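Local coordinates for protein ribulose bisphosphate carboxylase (Pyrococcus horikoshii, PDB 2CWX) that probably adds carbon dioxide and water to ribulose 1,5-bisphosphate, making two molecules of 3-phosphoglycerate in an archaeal AMP degradation pathway, at residues 26-31 with 118-123. Residues are numbered along the deposited sequence; the frame is centred on the assembly and turned at random.
Sequences LIVEYY and LRLLDF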
ATOM      1  N   LEU A  26     -28.136 -26.866 -18.429  1.00 25.35           N
ATOM      2  CA  LEU A  26     -27.626 -27.632 -17.306  1.00 23.43           C
ATOM      3  C   LEU A  26     -28.712 -28.632 -16.892  1.00 22.86           C
ATOM      4  O   LEU A  26     -29.869 -28.287 -16.827  1.00 22.33           O
ATOM      5  CB  LEU A  26     -27.247 -26.689 -16.170  1.00 23.53           C
ATOM      6  CG  LEU A  26     -26.469 -27.355 -15.004  1.00 22.76           C
ATOM      7  CD1 LEU A  26     -25.428 -26.425 -14.419  1.00 25.88           C
ATOM      8  CD2 LEU A  26     -27.422 -27.764 -13.914  1.00 24.86           C
ATOM      9  N   ILE A  27     -28.339 -29.871 -16.634  1.00 22.07           N
ATOM     10  CA  ILE A  27     -29.311 -30.878 -16.266  1.00 22.65           C
ATOM     11  C   ILE A  27     -29.067 -31.329 -14.819  1.00 22.53           C
ATOM     12  O   ILE A  27     -27.948 -31.513 -14.411  1.00 22.51           O
ATOM     13  CB  ILE A  27     -29.247 -32.021 -17.306  1.00 23.59           C
ATOM     14  CG1 ILE A  27     -29.876 -31.507 -18.618  1.00 27.33           C
ATOM     15  CG2 ILE A  27     -29.963 -33.265 -16.803  1.00 22.86           C
ATOM     16  CD1 ILE A  27     -29.409 -32.181 -19.838  1.00 33.45           C
ATOM     17  N   VAL A  28     -30.119 -31.450 -14.029  1.00 22.20           N
ATOM     18  CA  VAL A  28     -30.007 -31.996 -12.687  1.00 21.93           C
ATOM     19  C   VAL A  28     -30.941 -33.182 -12.602  1.00 22.93           C
ATOM     20  O   VAL A  28     -32.054 -33.153 -13.145  1.00 22.90           O
ATOM     21  CB  VAL A  28     -30.364 -30.975 -11.602  1.00 21.99           C
ATOM     22  CG1 VAL A  28     -30.218 -31.607 -10.186  1.00 23.50           C
ATOM     23  CG2 VAL A  28     -29.468 -29.750 -11.708  1.00 22.58           C
ATOM     24  N   GLU A  29     -30.466 -34.236 -11.953  1.00 23.79           N
ATOM     25  CA  GLU A  29     -31.236 -35.448 -11.749  1.00 25.67           C
ATOM     26  C   GLU A  29     -31.613 -35.552 -10.290  1.00 25.08           C
ATOM     27  O   GLU A  29     -30.743 -35.508  -9.437  1.00 24.95           O
ATOM     28  CB  GLU A  29     -30.416 -36.690 -12.133  1.00 26.45           C
ATOM     29  CG  GLU A  29     -29.733 -36.647 -13.500  1.00 32.37           C
ATOM     30  CD  GLU A  29     -29.179 -38.018 -13.933  1.00 39.98           C
ATOM     31  OE1 GLU A  29     -28.101 -38.060 -14.588  1.00 39.69           O
ATOM     32  OE2 GLU A  29     -29.822 -39.063 -13.602  1.00 44.69           O
ATOM     33  N   TYR A  30     -32.901 -35.715 -10.010  1.00 25.15           N
ATOM     34  CA  TYR A  30     -33.399 -35.884  -8.654  1.00 25.27           C
ATOM     35  C   TYR A  30     -34.151 -37.217  -8.493  1.00 25.56           C
ATOM     36  O   TYR A  30     -34.895 -37.632  -9.390  1.00 25.49           O
ATOM     37  CB  TYR A  30     -34.390 -34.766  -8.309  1.00 25.12           C
ATOM     38  CG  TYR A  30     -33.857 -33.345  -8.363  1.00 25.18           C
ATOM     39  CD1 TYR A  30     -33.222 -32.771  -7.258  1.00 25.30           C
ATOM     40  CD2 TYR A  30     -34.013 -32.571  -9.490  1.00 24.42           C
ATOM     41  CE1 TYR A  30     -32.730 -31.474  -7.295  1.00 24.27           C
ATOM     42  CE2 TYR A  30     -33.544 -31.262  -9.532  1.00 25.04           C
ATOM     43  CZ  TYR A  30     -32.917 -30.719  -8.427  1.00 24.86           C
ATOM     44  OH  TYR A  30     -32.450 -29.431  -8.476  1.00 24.06           O
ATOM     45  N   TYR A  31     -33.979 -37.837  -7.333  1.00 25.41           N
ATOM     46  CA  TYR A  31     -34.939 -38.789  -6.780  1.00 25.80           C
ATOM     47  C   TYR A  31     -35.872 -38.062  -5.819  1.00 25.92           C
ATOM     48  O   TYR A  31     -35.444 -37.210  -5.046  1.00 25.09           O
ATOM     49  CB  TYR A  31     -34.220 -39.889  -6.025  1.00 26.20           C
ATOM     50  CG  TYR A  31     -35.141 -40.808  -5.225  1.00 26.99           C
ATOM     51  CD1 TYR A  31     -35.448 -40.544  -3.884  1.00 27.93           C
ATOM     52  CD2 TYR A  31     -35.700 -41.941  -5.811  1.00 26.67           C
ATOM     53  CE1 TYR A  31     -36.303 -41.401  -3.157  1.00 27.26           C
ATOM     54  CE2 TYR A  31     -36.517 -42.799  -5.086  1.00 25.23           C
ATOM     55  CZ  TYR A  31     -36.823 -42.520  -3.773  1.00 26.36           C
ATOM     56  OH  TYR A  31     -37.654 -43.387  -3.065  1.00 30.87           O
ATOM     57  N   LEU A 118     -36.310 -35.927  -1.095  1.00 30.32           N
ATOM     58  CA  LEU A 118     -35.715 -35.357  -2.299  1.00 29.28           C
ATOM     59  C   LEU A 118     -34.227 -35.560  -2.177  1.00 28.62           C
ATOM     60  O   LEU A 118     -33.646 -35.213  -1.151  1.00 28.67           O
ATOM     61  CB  LEU A 118     -36.026 -33.871  -2.436  1.00 28.62           C
ATOM     62  CG  LEU A 118     -35.330 -33.231  -3.641  1.00 28.52           C
ATOM     63  CD1 LEU A 118     -35.945 -33.754  -4.933  1.00 26.35           C
ATOM     64  CD2 LEU A 118     -35.364 -31.714  -3.575  1.00 27.62           C
ATOM     65  N   ARG A 119     -33.631 -36.142  -3.213  1.00 27.97           N
ATOM     66  CA  ARG A 119     -32.199 -36.351  -3.293  1.00 27.24           C
ATOM     67  C   ARG A 119     -31.649 -35.854  -4.631  1.00 26.78           C
ATOM     68  O   ARG A 119     -32.107 -36.270  -5.693  1.00 25.81           O
ATOM     69  CB  ARG A 119     -31.913 -37.833  -3.145  1.00 27.78           C
ATOM     70  CG  ARG A 119     -30.530 -38.139  -2.578  1.00 28.63           C
ATOM     71  CD  ARG A 119     -30.184 -39.640  -2.571  1.00 28.89           C
ATOM     72  NE  ARG A 119     -28.890 -39.825  -1.952  1.00 29.13           N
ATOM     73  CZ  ARG A 119     -28.136 -40.885  -2.072  1.00 31.78           C
ATOM     74  NH1 ARG A 119     -28.481 -41.918  -2.836  1.00 31.84           N
ATOM     75  NH2 ARG A 119     -26.995 -40.898  -1.419  1.00 35.12           N
ATOM     76  N   LEU A 120     -30.669 -34.966  -4.572  1.00 26.33           N
ATOM     77  CA  LEU A 120     -29.939 -34.533  -5.760  1.00 26.45           C
ATOM     78  C   LEU A 120     -28.922 -35.618  -6.099  1.00 24.78           C
ATOM     79  O   LEU A 120     -27.999 -35.866  -5.379  1.00 25.34           O
ATOM     80  CB  LEU A 120     -29.307 -33.156  -5.513  1.00 26.27           C
ATOM     81  CG  LEU A 120     -28.289 -32.463  -6.429  1.00 29.56           C
ATOM     82  CD1 LEU A 120     -27.901 -33.179  -7.664  1.00 29.04           C
ATOM     83  CD2 LEU A 120     -28.718 -31.031  -6.729  1.00 30.60           C
ATOM     84  N   LEU A 121     -29.125 -36.273  -7.217  1.00 24.53           N
ATOM     85  CA  LEU A 121     -28.361 -37.451  -7.584  1.00 24.79           C
ATOM     86  C   LEU A 121     -27.115 -37.109  -8.380  1.00 23.76           C
ATOM     87  O   LEU A 121     -26.093 -37.711  -8.228  1.00 23.20           O
ATOM     88  CB  LEU A 121     -29.244 -38.377  -8.417  1.00 25.10           C
ATOM     89  CG  LEU A 121     -30.024 -39.526  -7.781  1.00 27.19           C
ATOM     90  CD1 LEU A 121     -30.228 -39.446  -6.258  1.00 27.66           C
ATOM     91  CD2 LEU A 121     -31.361 -39.743  -8.517  1.00 27.42           C
ATOM     92  N   ASP A 122     -27.223 -36.138  -9.262  1.00 24.33           N
ATOM     93  CA  ASP A 122     -26.137 -35.817 -10.178  1.00 23.95           C
ATOM     94  C   ASP A 122     -26.512 -34.560 -10.936  1.00 22.78           C
ATOM     95  O   ASP A 122     -27.698 -34.184 -10.979  1.00 22.17           O
ATOM     96  CB  ASP A 122     -25.936 -36.976 -11.179  1.00 25.50           C
ATOM     97  CG  ASP A 122     -24.572 -36.945 -11.879  1.00 26.55           C
ATOM     98  OD1 ASP A 122     -23.689 -36.072 -11.583  1.00 29.34           O
ATOM     99  OD2 ASP A 122     -24.315 -37.793 -12.755  1.00 31.20           O
ATOM    100  N   PHE A 123     -25.520 -33.903 -11.521  1.00 20.97           N
ATOM    101  CA  PHE A 123     -25.798 -32.758 -12.395  1.00 20.92           C
ATOM    102  C   PHE A 123     -24.769 -32.771 -13.515  1.00 21.62           C
ATOM    103  O   PHE A 123     -23.673 -33.355 -13.383  1.00 21.13           O
ATOM    104  CB  PHE A 123     -25.841 -31.414 -11.623  1.00 20.20           C
ATOM    105  CG  PHE A 123     -24.501 -30.967 -11.090  1.00 20.66           C
ATOM    106  CD1 PHE A 123     -23.744 -30.042 -11.770  1.00 19.87           C
ATOM    107  CD2 PHE A 123     -23.992 -31.502  -9.915  1.00 20.58           C
ATOM    108  CE1 PHE A 123     -22.504 -29.652 -11.294  1.00 22.28           C
ATOM    109  CE2 PHE A 123     -22.762 -31.150  -9.450  1.00 21.30           C
ATOM    110  CZ  PHE A 123     -22.011 -30.223 -10.121  1.00 21.26           C
TER
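Glu29 faces both Leu121 and Asp122 across two antiparallel strands, 26-31 and 118-123, the mark of a classic beta bulge. Its N donates to Asp122 O (2.9 Å, almost straight at 176°), while its O accepts from Leu121 N, one residue earlier on the partner strand. Beyond the bulge, Tyr31 and Arg119 form a regular hydrogen-bonded pair, Arg119 N lying 2.8 Å from Tyr31 O. The extra residue turns Leu121 toward strand 26-31, and its CD2 settles over the backbone, 3.4 Å from Tyr31 N, and against Tyr31 CB.

The face carrying Val28, Tyr30, Leu120 and Phe123 is buried and closely packed. With CG held beside its own backbone N (chi1 -60°), the Tyr30 ring has CD1 3.7 Å from CD1 of the neighbouring Leu118 and CE1 near Leu120 CD2. Val28 CG1 sits over one face of this ring, offset toward the rim, and also meets Leu120 CD1 at 3.8 Å. At the far end of the ring, Tyr30 OH hydrogen-bonds to Val105 O. An alanine at Tyr30 would be likely to open a gap between Val28, Leu118 and Leu120 and leave Val105 O without this hydroxyl partner.

The opposite face is looser and partly exposed at Glu29, Arg119 and Asp122, although Tyr31 is buried there. Glu29 and Asp122 run side by side, with OE1 and OD2 4.2 Å apart; the two like charges would probably repel, an effect likely to be eased by the salt bridge from Asp122 OD1 to Lys300 NZ.

Both strands belong to the sheet of the RuBisCO N-terminal domain, where 25-34 lies between 81-89 and 115-124. Helix 98-105 covers the Val28-Leu120 side, whereas helix 295-305, from the catalytic barrel domain, packs against Leu120, Asp122 and Phe123.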